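Local structure of galectin-1 (Bufo arenarum, 1GAN) at residues K29-N34 and L44-R49; A48-H53 and F80-E85; N57-N62 and D105-P110. The protein binds beta-galactosides and probably a wide array of complex carbohydrates as a homodimeric secreted lectin, and may regulate apoptosis and cell differentiation. All coordinates share one frame; numbering follows the deposited sequence.

Interaction 1: K29-N34 and L44-R49; sequences KGFAVN and LHFNAR. With GAL (beta-D-galactopyranose), chain C; NDG (2-acetamido-2-deoxy-alpha-D-glucopyranose), chain B.
A chi1 of 160° swings the His45 ring away from its own N and beside the carbonyl carbon, while CG of Asn34 stays beside its N (chi1 -55°); the imidazole and the amide therefore lie alongside each other, run in the same direction and are only 8° from coplanar. His45 ND1 then donates to Asn34 OD1 at 2.6 Å, within both the ring plane and the carbonyl plane. This bond holds the imidazole's rotation, and NE2 is left to meet galactose O4 at 2.8 Å. Both ends of the Asn47 amide are held. Its ND2 donates to Phe31 O at 3.1 Å from above that carbonyl's plane, while Ala48 N bonds to the same oxygen; NE and NH2 of Arg49 both donate to Asn47 OD1, with NE at 2.8 Å. The two strands form an antiparallel hairpin of the galectin sandwich, in which Ala32, Asn34, His45, Asn47 and Arg49 face the sugar side and Phe31, Val33, Phe46 and Ala48 the core. From the extended Arg49 chain, NH2 reaches galactose O4 at 2.7 Å as well as O5, and NH1 donates to O3 of the N-acetylglucosamine residue at 2.9 Å. Asn34 ND2 is hydrogen-bonded to Ser122 OG. On the core side, CB of Ala48 sits over one face of the Phe31 ring, 3.9 Å from its centroid. Phe31 CE1 meets the edge of the Phe46 ring at CE1, 4.0 Å away.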
loop_
_atom_site.group_PDB
_atom_site.type_symbol
_atom_site.label_atom_id
_atom_site.label_comp_id
_atom_site.label_asym_id
_atom_site.label_seq_id
_atom_site.Cartn_x
_atom_site.Cartn_y
_atom_site.Cartn_z
ATOM N N LYS A 29 1.452 22.577 -0.267
ATOM C CA LYS A 29 0.422 23.479 0.249
ATOM C C LYS A 29 -0.610 22.719 1.088
ATOM O O LYS A 29 -1.493 23.317 1.712
ATOM C CB LYS A 29 -0.280 24.185 -0.925
ATOM C CG LYS A 29 0.709 24.685 -1.988
ATOM C CD LYS A 29 0.270 25.951 -2.718
ATOM C CE LYS A 29 -0.867 25.696 -3.681
ATOM N NZ LYS A 29 -1.243 26.921 -4.474
ATOM N N GLY A 30 -0.516 21.397 1.062
ATOM C CA GLY A 30 -1.434 20.562 1.801
ATOM C C GLY A 30 -1.313 19.125 1.333
ATOM O O GLY A 30 -0.673 18.845 0.329
ATOM N N PHE A 31 -1.856 18.202 2.109
ATOM C CA PHE A 31 -1.837 16.799 1.749
ATOM C C PHE A 31 -3.194 16.210 2.123
ATOM O O PHE A 31 -3.904 16.757 2.975
ATOM C CB PHE A 31 -0.657 16.060 2.411
ATOM C CG PHE A 31 -0.807 15.811 3.887
ATOM C CD1 PHE A 31 -1.550 14.722 4.359
ATOM C CD2 PHE A 31 -0.148 16.620 4.811
ATOM C CE1 PHE A 31 -1.634 14.441 5.740
ATOM C CE2 PHE A 31 -0.223 16.351 6.195
ATOM C CZ PHE A 31 -0.967 15.263 6.658
ATOM N N ALA A 32 -3.580 15.127 1.455
ATOM C CA ALA A 32 -4.854 14.491 1.734
ATOM C C ALA A 32 -4.726 12.989 1.787
ATOM O O ALA A 32 -3.841 12.415 1.136
ATOM C CB ALA A 32 -5.859 14.880 0.669
ATOM N N VAL A 33 -5.567 12.368 2.618
ATOM C CA VAL A 33 -5.661 10.913 2.733
ATOM C C VAL A 33 -7.131 10.706 2.408
ATOM O O VAL A 33 -7.991 11.397 2.979
ATOM C CB VAL A 33 -5.394 10.378 4.174
ATOM C CG1 VAL A 33 -5.624 8.872 4.240
ATOM C CG2 VAL A 33 -3.971 10.623 4.564
ATOM N N ASN A 34 -7.429 9.807 1.465
ATOM C CA ASN A 34 -8.804 9.506 1.064
ATOM C C ASN A 34 -9.148 8.040 1.339
ATOM O O ASN A 34 -8.378 7.130 1.029
ATOM C CB ASN A 34 -8.997 9.786 -0.410
ATOM C CG ASN A 34 -8.620 11.207 -0.804
ATOM O OD1 ASN A 34 -9.260 12.160 -0.377
ATOM N ND2 ASN A 34 -7.619 11.352 -1.676
ATOM N N LEU A 44 -14.287 9.264 3.574
ATOM C CA LEU A 44 -13.528 10.299 4.246
ATOM C C LEU A 44 -12.404 10.833 3.389
ATOM O O LEU A 44 -11.693 10.080 2.748
ATOM C CB LEU A 44 -12.951 9.800 5.567
ATOM C CG LEU A 44 -11.923 10.729 6.212
ATOM C CD1 LEU A 44 -12.601 12.079 6.519
ATOM C CD2 LEU A 44 -11.351 10.092 7.482
ATOM N N HIS A 45 -12.340 12.150 3.300
ATOM C CA HIS A 45 -11.281 12.856 2.600
ATOM C C HIS A 45 -10.728 13.748 3.722
ATOM O O HIS A 45 -11.461 14.600 4.254
ATOM C CB HIS A 45 -11.866 13.680 1.454
ATOM C CG HIS A 45 -10.978 14.792 0.974
ATOM N ND1 HIS A 45 -9.915 14.590 0.126
ATOM C CD2 HIS A 45 -11.048 16.131 1.170
ATOM C CE1 HIS A 45 -9.365 15.751 -0.182
ATOM N NE2 HIS A 45 -10.035 16.703 0.438
ATOM N N PHE A 46 -9.516 13.418 4.190
ATOM C CA PHE A 46 -8.812 14.144 5.242
ATOM C C PHE A 46 -7.777 15.047 4.567
ATOM O O PHE A 46 -6.763 14.572 4.047
ATOM C CB PHE A 46 -8.143 13.138 6.164
ATOM C CG PHE A 46 -7.234 13.758 7.184
ATOM C CD1 PHE A 46 -5.883 13.969 6.893
ATOM C CD2 PHE A 46 -7.717 14.102 8.450
ATOM C CE1 PHE A 46 -5.020 14.509 7.836
ATOM C CE2 PHE A 46 -6.864 14.641 9.402
ATOM C CZ PHE A 46 -5.505 14.846 9.093
ATOM N N ASN A 47 -8.011 16.356 4.614
ATOM C CA ASN A 47 -7.152 17.323 3.938
ATOM C C ASN A 47 -6.468 18.323 4.890
ATOM O O ASN A 47 -7.104 19.226 5.425
ATOM C CB ASN A 47 -8.052 18.036 2.910
ATOM C CG ASN A 47 -7.306 18.921 1.910
ATOM O OD1 ASN A 47 -7.945 19.710 1.215
ATOM N ND2 ASN A 47 -5.996 18.774 1.792
ATOM N N ALA A 48 -5.172 18.157 5.116
ATOM C CA ALA A 48 -4.437 19.081 5.983
ATOM C C ALA A 48 -3.952 20.211 5.095
ATOM O O ALA A 48 -3.134 19.994 4.223
ATOM C CB ALA A 48 -3.256 18.380 6.622
ATOM N N ARG A 49 -4.462 21.415 5.301
ATOM C CA ARG A 49 -4.085 22.559 4.479
ATOM C C ARG A 49 -3.135 23.531 5.176
ATOM O O ARG A 49 -3.439 24.064 6.254
ATOM C CB ARG A 49 -5.344 23.309 4.044
ATOM C CG ARG A 49 -6.220 22.523 3.089
ATOM C CD ARG A 49 -7.575 23.132 2.933
ATOM N NE ARG A 49 -8.450 22.256 2.156
ATOM C CZ ARG A 49 -9.604 22.633 1.598
ATOM N NH1 ARG A 49 -10.050 23.882 1.736
ATOM N NH2 ARG A 49 -10.261 21.802 0.810
HETATM C C1 GAL C . -12.329 21.697 -2.107
HETATM C C2 GAL C . -10.960 21.219 -2.616
HETATM C C3 GAL C . -10.923 19.693 -2.742
HETATM C C4 GAL C . -11.304 19.069 -1.412
HETATM C C5 GAL C . -12.664 19.608 -0.966
HETATM C C6 GAL C . -13.098 19.084 0.363
HETATM O O2 GAL C . -10.656 21.820 -3.863
HETATM O O3 GAL C . -9.613 19.272 -3.075
HETATM O O4 GAL C . -10.307 19.380 -0.446
HETATM O O5 GAL C . -12.631 21.050 -0.859
HETATM O O6 GAL C . -14.410 19.525 0.645
HETATM C C1 NDG B . -14.848 26.320 -1.139
HETATM C C2 NDG B . -14.459 25.438 0.051
HETATM C C3 NDG B . -13.215 24.637 -0.297
HETATM C C4 NDG B . -13.493 23.752 -1.502
HETATM C C5 NDG B . -13.990 24.628 -2.679
HETATM C C6 NDG B . -14.495 23.795 -3.862
HETATM C C7 NDG B . -15.214 26.719 1.946
HETATM C C8 NDG B . -14.874 27.585 3.150
HETATM O O5 NDG B . -15.106 25.478 -2.278
HETATM O O3 NDG B . -12.816 23.844 0.802
HETATM O O4 NDG B . -12.270 23.067 -1.870
HETATM O O6 NDG B . -15.611 22.968 -3.499
HETATM O O7 NDG B . -16.386 26.465 1.685
HETATM N N2 NDG B . -14.203 26.266 1.215
HETATM O O1 NDG B . -13.743 27.074 -1.490
#

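Interaction 2: A48-H53 and F80-E85; sequences ARFDLH and FQQGAE. With GAL (beta-D-galactopyranose), chain C; NDG (2-acetamido-2-deoxy-alpha-D-glucopyranose), chain B.
A CH-pi contact joins Gln82 to Phe50: CG of Gln82 lies over the centre of the Phe50 ring, 3.7 Å from its centroid and 7° off the normal. Extended beyond CG, the glutamine chain runs antiparallel to the phenylalanine side chain, and its amide plane is turned 25° from the ring. Its NE2 finds a hydrogen-bond partner beyond the two segments, in the carbonyl oxygen of Cys28. Backbone also borders the ring, with Phe50 CE1 3.7 Å from Gln82 N and the carbonyl oxygen of Phe80 at the ring edge. Gln81 to Ala84 form a type II beta turn, closed by Ala84 N donating to Gln81 O at 2.9 Å; Gly83 supplies the positive phi (74°) that this turn takes at its third position. The contact joins the loop before strand 85-92 to the point where the chain turns a corner at Phe50 and Asp51, beyond strand 41-49. Apolar packing is the remaining kind of interaction. CB of Ala48 meets Phe80 CE2 at 3.8 Å, and Phe50 CE1 approaches Phe80 CB at 4.2 Å. Phe78 packs against both phenylalanines. Further along 48-53, at the sugar, ND1 of His53 lies over the centre of the Arg49 guanidinium, and galactose O2 is 3.3 Å from His53 NE2, over a face of the imidazole.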
loop_
_atom_site.group_PDB
_atom_site.type_symbol
_atom_site.label_atom_id
_atom_site.label_comp_id
_atom_site.label_asym_id
_atom_site.label_seq_id
_atom_site.Cartn_x
_atom_site.Cartn_y
_atom_site.Cartn_z
ATOM N N ALA A 48 -5.172 18.157 5.116
ATOM C CA ALA A 48 -4.437 19.081 5.983
ATOM C C ALA A 48 -3.952 20.211 5.095
ATOM O O ALA A 48 -3.134 19.994 4.223
ATOM C CB ALA A 48 -3.256 18.380 6.622
ATOM N N ARG A 49 -4.462 21.415 5.301
ATOM C CA ARG A 49 -4.085 22.559 4.479
ATOM C C ARG A 49 -3.135 23.531 5.176
ATOM O O ARG A 49 -3.439 24.064 6.254
ATOM C CB ARG A 49 -5.344 23.309 4.044
ATOM C CG ARG A 49 -6.220 22.523 3.089
ATOM C CD ARG A 49 -7.575 23.132 2.933
ATOM N NE ARG A 49 -8.450 22.256 2.156
ATOM C CZ ARG A 49 -9.604 22.633 1.598
ATOM N NH1 ARG A 49 -10.050 23.882 1.736
ATOM N NH2 ARG A 49 -10.261 21.802 0.810
ATOM N N PHE A 50 -1.968 23.738 4.583
ATOM C CA PHE A 50 -1.003 24.686 5.143
ATOM C C PHE A 50 -1.376 26.106 4.656
ATOM O O PHE A 50 -1.352 27.079 5.428
ATOM C CB PHE A 50 0.415 24.340 4.669
ATOM C CG PHE A 50 0.947 23.050 5.214
ATOM C CD1 PHE A 50 1.356 22.958 6.537
ATOM C CD2 PHE A 50 1.098 21.935 4.387
ATOM C CE1 PHE A 50 1.917 21.777 7.036
ATOM C CE2 PHE A 50 1.660 20.749 4.882
ATOM C CZ PHE A 50 2.070 20.672 6.202
ATOM N N ASP A 51 -1.705 26.197 3.366
ATOM C CA ASP A 51 -2.085 27.435 2.702
ATOM C C ASP A 51 -2.746 26.954 1.410
ATOM O O ASP A 51 -2.096 26.845 0.364
ATOM C CB ASP A 51 -0.834 28.257 2.372
ATOM C CG ASP A 51 -1.144 29.691 1.946
ATOM O OD1 ASP A 51 -2.249 29.974 1.440
ATOM O OD2 ASP A 51 -0.241 30.543 2.097
ATOM N N LEU A 52 -4.044 26.682 1.495
ATOM C CA LEU A 52 -4.806 26.150 0.375
ATOM C C LEU A 52 -6.259 26.596 0.397
ATOM O O LEU A 52 -6.934 26.512 1.417
ATOM C CB LEU A 52 -4.771 24.626 0.437
ATOM C CG LEU A 52 -5.322 23.897 -0.776
ATOM C CD1 LEU A 52 -4.500 24.364 -1.994
ATOM C CD2 LEU A 52 -5.243 22.386 -0.595
ATOM N N HIS A 53 -6.746 27.052 -0.750
ATOM C CA HIS A 53 -8.130 27.496 -0.883
ATOM C C HIS A 53 -8.535 28.476 0.206
ATOM O O HIS A 53 -9.690 28.525 0.607
ATOM C CB HIS A 53 -9.061 26.277 -0.876
ATOM C CG HIS A 53 -8.697 25.248 -1.897
ATOM N ND1 HIS A 53 -8.203 24.006 -1.561
ATOM C CD2 HIS A 53 -8.712 25.297 -3.250
ATOM C CE1 HIS A 53 -7.926 23.333 -2.664
ATOM N NE2 HIS A 53 -8.226 24.093 -3.703
ATOM N N PHE A 80 1.005 19.577 12.321
ATOM C CA PHE A 80 1.889 19.269 11.211
ATOM C C PHE A 80 2.788 20.427 10.877
ATOM O O PHE A 80 2.399 21.578 11.060
ATOM C CB PHE A 80 1.075 18.945 9.964
ATOM C CG PHE A 80 -0.001 17.947 10.194
ATOM C CD1 PHE A 80 0.310 16.660 10.604
ATOM C CD2 PHE A 80 -1.330 18.290 9.966
ATOM C CE1 PHE A 80 -0.686 15.714 10.782
ATOM C CE2 PHE A 80 -2.325 17.366 10.137
ATOM C CZ PHE A 80 -2.009 16.069 10.544
ATOM N N GLN A 81 3.970 20.111 10.349
ATOM C CA GLN A 81 4.933 21.115 9.930
ATOM C C GLN A 81 5.543 20.613 8.641
ATOM O O GLN A 81 5.919 19.451 8.547
ATOM C CB GLN A 81 6.038 21.317 10.971
ATOM C CG GLN A 81 7.078 22.381 10.543
ATOM C CD GLN A 81 8.237 22.575 11.541
ATOM O OE1 GLN A 81 8.462 21.752 12.436
ATOM N NE2 GLN A 81 8.981 23.670 11.373
ATOM N N GLN A 82 5.606 21.472 7.634
ATOM C CA GLN A 82 6.195 21.088 6.357
ATOM C C GLN A 82 7.583 20.483 6.531
ATOM O O GLN A 82 8.291 20.779 7.497
ATOM C CB GLN A 82 6.269 22.285 5.424
ATOM C CG GLN A 82 4.968 22.576 4.720
ATOM C CD GLN A 82 4.954 23.967 4.151
ATOM O OE1 GLN A 82 5.257 24.931 4.860
ATOM N NE2 GLN A 82 4.607 24.092 2.873
ATOM N N GLY A 83 7.945 19.585 5.626
ATOM C CA GLY A 83 9.235 18.954 5.721
ATOM C C GLY A 83 9.283 17.928 6.834
ATOM O O GLY A 83 10.229 17.142 6.881
ATOM N N ALA A 84 8.308 17.925 7.742
ATOM C CA ALA A 84 8.307 16.943 8.829
ATOM C C ALA A 84 7.683 15.613 8.389
ATOM O O ALA A 84 7.279 15.438 7.222
ATOM C CB ALA A 84 7.583 17.484 10.049
ATOM N N GLU A 85 7.666 14.659 9.314
ATOM C CA GLU A 85 7.103 13.341 9.061
ATOM C C GLU A 85 5.646 13.398 9.521
ATOM O O GLU A 85 5.218 14.394 10.101
ATOM C CB GLU A 85 7.910 12.290 9.818
ATOM C CG GLU A 85 7.693 10.870 9.358
ATOM C CD GLU A 85 8.959 10.034 9.457
ATOM O OE1 GLU A 85 9.367 9.684 10.591
ATOM O OE2 GLU A 85 9.550 9.732 8.393
HETATM C C1 GAL C . -12.329 21.697 -2.107
HETATM C C2 GAL C . -10.960 21.219 -2.616
HETATM C C3 GAL C . -10.923 19.693 -2.742
HETATM C C4 GAL C . -11.304 19.069 -1.412
HETATM C C5 GAL C . -12.664 19.608 -0.966
HETATM C C6 GAL C . -13.098 19.084 0.363
HETATM O O2 GAL C . -10.656 21.820 -3.863
HETATM O O3 GAL C . -9.613 19.272 -3.075
HETATM O O4 GAL C . -10.307 19.380 -0.446
HETATM O O5 GAL C . -12.631 21.050 -0.859
HETATM O O6 GAL C . -14.410 19.525 0.645
HETATM C C1 NDG B . -14.848 26.320 -1.139
HETATM C C2 NDG B . -14.459 25.438 0.051
HETATM C C3 NDG B . -13.215 24.637 -0.297
HETATM C C4 NDG B . -13.493 23.752 -1.502
HETATM C C5 NDG B . -13.990 24.628 -2.679
HETATM C C6 NDG B . -14.495 23.795 -3.862
HETATM C C7 NDG B . -15.214 26.719 1.946
HETATM C C8 NDG B . -14.874 27.585 3.150
HETATM O O5 NDG B . -15.106 25.478 -2.278
HETATM O O3 NDG B . -12.816 23.844 0.802
HETATM O O4 NDG B . -12.270 23.067 -1.870
HETATM O O6 NDG B . -15.611 22.968 -3.499
HETATM O O7 NDG B . -16.386 26.465 1.685
HETATM N N2 NDG B . -14.203 26.266 1.215
HETATM O O1 NDG B . -13.743 27.074 -1.490
#

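Interaction 3: N57-N62 and D105-P110; sequences NKIVCN and DQFSFP. With GAL (beta-D-galactopyranose), chain C.
Beneath the galactose site of the galectin beta sandwich, Cys61 of the sugar-binding sheet meets Phe107 and Phe109 of the facing sheet. It sits in the angle between the two rings, SG turned to the first and CB to the second. With SG anti to the carbonyl carbon (chi1 -79°), the sulfur comes to the edge of the Phe107 ring, SG lying 3.6 Å from CZ. This is a sulfur-aromatic contact; a second, oblique one runs from Cys61 SG to the Phe109 ring, whose centroid is 5.2 Å away. The cysteine CB does the closer touching there, lying 3.7 Å from Phe109 CE1. The far end of the same ring reaches the backbone of the next residue, Phe109 CZ being 3.8 Å from Asn62 C. Ile59 CG2 extends the apolar row along the strand, 4.2 Å from Phe107 CZ. Asn62 turns its side chain to the sheet's outer surface, where ND2 donates to galactose O6 at 2.8 Å in a nearly straight bond (176°). That nitrogen also donates to Gly70 O, which helps to set the amide's rotation. The axes of 58-62 and 106-110 come within 8.6 Å of each other, their directions 29° from parallel; the first lies between strands 41-49 and 68-75, whereas the second is outermost in its sheet within this chain, beside strand 96-101.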
loop_
_atom_site.group_PDB
_atom_site.type_symbol
_atom_site.label_atom_id
_atom_site.label_comp_id
_atom_site.label_asym_id
_atom_site.label_seq_id
_atom_site.Cartn_x
_atom_site.Cartn_y
_atom_site.Cartn_z
ATOM N N ASN A 57 -3.245 26.433 7.739
ATOM C CA ASN A 57 -3.062 25.543 8.875
ATOM C C ASN A 57 -4.369 24.999 9.423
ATOM O O ASN A 57 -4.571 24.933 10.621
ATOM C CB ASN A 57 -2.233 26.225 9.957
ATOM C CG ASN A 57 -0.826 26.524 9.489
ATOM O OD1 ASN A 57 -0.348 25.964 8.504
ATOM N ND2 ASN A 57 -0.152 27.409 10.191
ATOM N N LYS A 58 -5.228 24.542 8.516
ATOM C CA LYS A 58 -6.524 23.990 8.888
ATOM C C LYS A 58 -6.778 22.630 8.269
ATOM O O LYS A 58 -6.361 22.355 7.147
ATOM C CB LYS A 58 -7.669 24.941 8.503
ATOM C CG LYS A 58 -7.977 25.954 9.592
ATOM C CD LYS A 58 -9.164 26.859 9.239
ATOM C CE LYS A 58 -8.781 28.014 8.272
ATOM N NZ LYS A 58 -9.958 28.896 7.888
ATOM N N ILE A 59 -7.432 21.773 9.038
ATOM C CA ILE A 59 -7.789 20.456 8.579
ATOM C C ILE A 59 -9.231 20.505 8.133
ATOM O O ILE A 59 -10.099 20.996 8.852
ATOM C CB ILE A 59 -7.640 19.390 9.680
ATOM C CG1 ILE A 59 -6.163 19.201 10.018
ATOM C CG2 ILE A 59 -8.255 18.067 9.229
ATOM C CD1 ILE A 59 -5.919 18.272 11.173
ATOM N N VAL A 60 -9.439 20.151 6.877
ATOM C CA VAL A 60 -10.756 20.080 6.294
ATOM C C VAL A 60 -11.027 18.595 6.004
ATOM O O VAL A 60 -10.190 17.894 5.418
ATOM C CB VAL A 60 -10.853 20.913 4.997
ATOM C CG1 VAL A 60 -12.259 20.825 4.425
ATOM C CG2 VAL A 60 -10.507 22.352 5.296
ATOM N N CYS A 61 -12.169 18.127 6.484
ATOM C CA CYS A 61 -12.625 16.766 6.317
ATOM C C CYS A 61 -13.948 16.825 5.564
ATOM O O CYS A 61 -14.791 17.697 5.825
ATOM C CB CYS A 61 -12.864 16.117 7.682
ATOM S SG CYS A 61 -11.372 15.552 8.505
ATOM N N ASN A 62 -14.144 15.887 4.644
ATOM C CA ASN A 62 -15.375 15.843 3.872
ATOM C C ASN A 62 -15.537 14.453 3.278
ATOM O O ASN A 62 -14.649 13.587 3.419
ATOM C CB ASN A 62 -15.328 16.897 2.751
ATOM C CG ASN A 62 -16.712 17.330 2.301
ATOM O OD1 ASN A 62 -17.704 16.761 2.728
ATOM N ND2 ASN A 62 -16.779 18.323 1.421
ATOM N N ASP A 105 -3.381 13.936 19.707
ATOM C CA ASP A 105 -4.679 14.548 19.391
ATOM C C ASP A 105 -5.595 13.590 18.651
ATOM O O ASP A 105 -5.130 12.663 17.992
ATOM C CB ASP A 105 -4.531 15.775 18.517
ATOM C CG ASP A 105 -3.738 16.861 19.173
ATOM O OD1 ASP A 105 -4.325 17.609 19.994
ATOM O OD2 ASP A 105 -2.536 16.975 18.837
ATOM N N GLN A 106 -6.889 13.842 18.710
ATOM C CA GLN A 106 -7.815 12.987 18.001
ATOM C C GLN A 106 -9.155 13.655 17.855
ATOM O O GLN A 106 -9.527 14.522 18.662
ATOM C CB GLN A 106 -8.007 11.651 18.721
ATOM C CG GLN A 106 -9.330 11.542 19.463
ATOM C CD GLN A 106 -9.442 10.266 20.244
ATOM O OE1 GLN A 106 -8.436 9.653 20.572
ATOM N NE2 GLN A 106 -10.669 9.830 20.515
ATOM N N PHE A 107 -9.880 13.258 16.818
ATOM C CA PHE A 107 -11.208 13.774 16.582
ATOM C C PHE A 107 -11.953 12.699 15.838
ATOM O O PHE A 107 -11.377 11.699 15.451
ATOM C CB PHE A 107 -11.190 15.112 15.833
ATOM C CG PHE A 107 -10.713 15.028 14.418
ATOM C CD1 PHE A 107 -11.602 14.718 13.383
ATOM C CD2 PHE A 107 -9.405 15.345 14.096
ATOM C CE1 PHE A 107 -11.199 14.740 12.057
ATOM C CE2 PHE A 107 -8.991 15.368 12.765
ATOM C CZ PHE A 107 -9.897 15.068 11.751
ATOM N N SER A 108 -13.247 12.873 15.675
ATOM C CA SER A 108 -14.027 11.885 14.980
ATOM C C SER A 108 -14.727 12.554 13.807
ATOM O O SER A 108 -14.871 13.780 13.761
ATOM C CB SER A 108 -15.041 11.281 15.940
ATOM O OG SER A 108 -16.002 12.265 16.290
ATOM N N PHE A 109 -15.103 11.739 12.834
ATOM C CA PHE A 109 -15.797 12.215 11.655
ATOM C C PHE A 109 -16.917 11.195 11.433
ATOM O O PHE A 109 -16.678 9.993 11.549
ATOM C CB PHE A 109 -14.829 12.245 10.476
ATOM C CG PHE A 109 -15.422 12.787 9.220
ATOM C CD1 PHE A 109 -15.632 14.150 9.066
ATOM C CD2 PHE A 109 -15.796 11.927 8.193
ATOM C CE1 PHE A 109 -16.216 14.663 7.912
ATOM C CE2 PHE A 109 -16.375 12.421 7.043
ATOM C CZ PHE A 109 -16.590 13.799 6.901
ATOM N N PRO A 110 -18.157 11.661 11.167
ATOM C CA PRO A 110 -19.316 10.772 10.941
ATOM C C PRO A 110 -19.212 9.842 9.737
ATOM O O PRO A 110 -18.659 10.214 8.716
ATOM C CB PRO A 110 -20.482 11.769 10.725
ATOM C CG PRO A 110 -19.818 12.939 10.094
ATOM C CD PRO A 110 -18.539 13.071 10.938
HETATM C C1 GAL C . -12.329 21.697 -2.107
HETATM C C2 GAL C . -10.960 21.219 -2.616
HETATM C C3 GAL C . -10.923 19.693 -2.742
HETATM C C4 GAL C . -11.304 19.069 -1.412
HETATM C C5 GAL C . -12.664 19.608 -0.966
HETATM C C6 GAL C . -13.098 19.084 0.363
HETATM O O2 GAL C . -10.656 21.820 -3.863
HETATM O O3 GAL C . -9.613 19.272 -3.075
HETATM O O4 GAL C . -10.307 19.380 -0.446
HETATM O O5 GAL C . -12.631 21.050 -0.859
HETATM O O6 GAL C . -14.410 19.525 0.645
#

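How the interactions relate
From the N terminus, interaction 1 comes first, closing the short loop between strands 30-35 and 41-49 into a hairpin. Strand 41-49 then runs straight into interaction 2, which shares Ala48 and Arg49 with interaction 1. Interaction 3 opens at 57-62 before interaction 2 closes at 80-85, so these two cross, whereas interactions 1 and 3 follow in series. Backbone bonds make the pieces continuous: Lys29 pairs with Phe50, His45 with Asn62, and Arg49 with Lys58. Within one sheet, interaction 1 joins neighbouring strands; interaction 2 sets the loop before strand 85-92 against the end of strand 41-49, and interaction 3 reaches the opposite sheet. All three include segments touching the galactose.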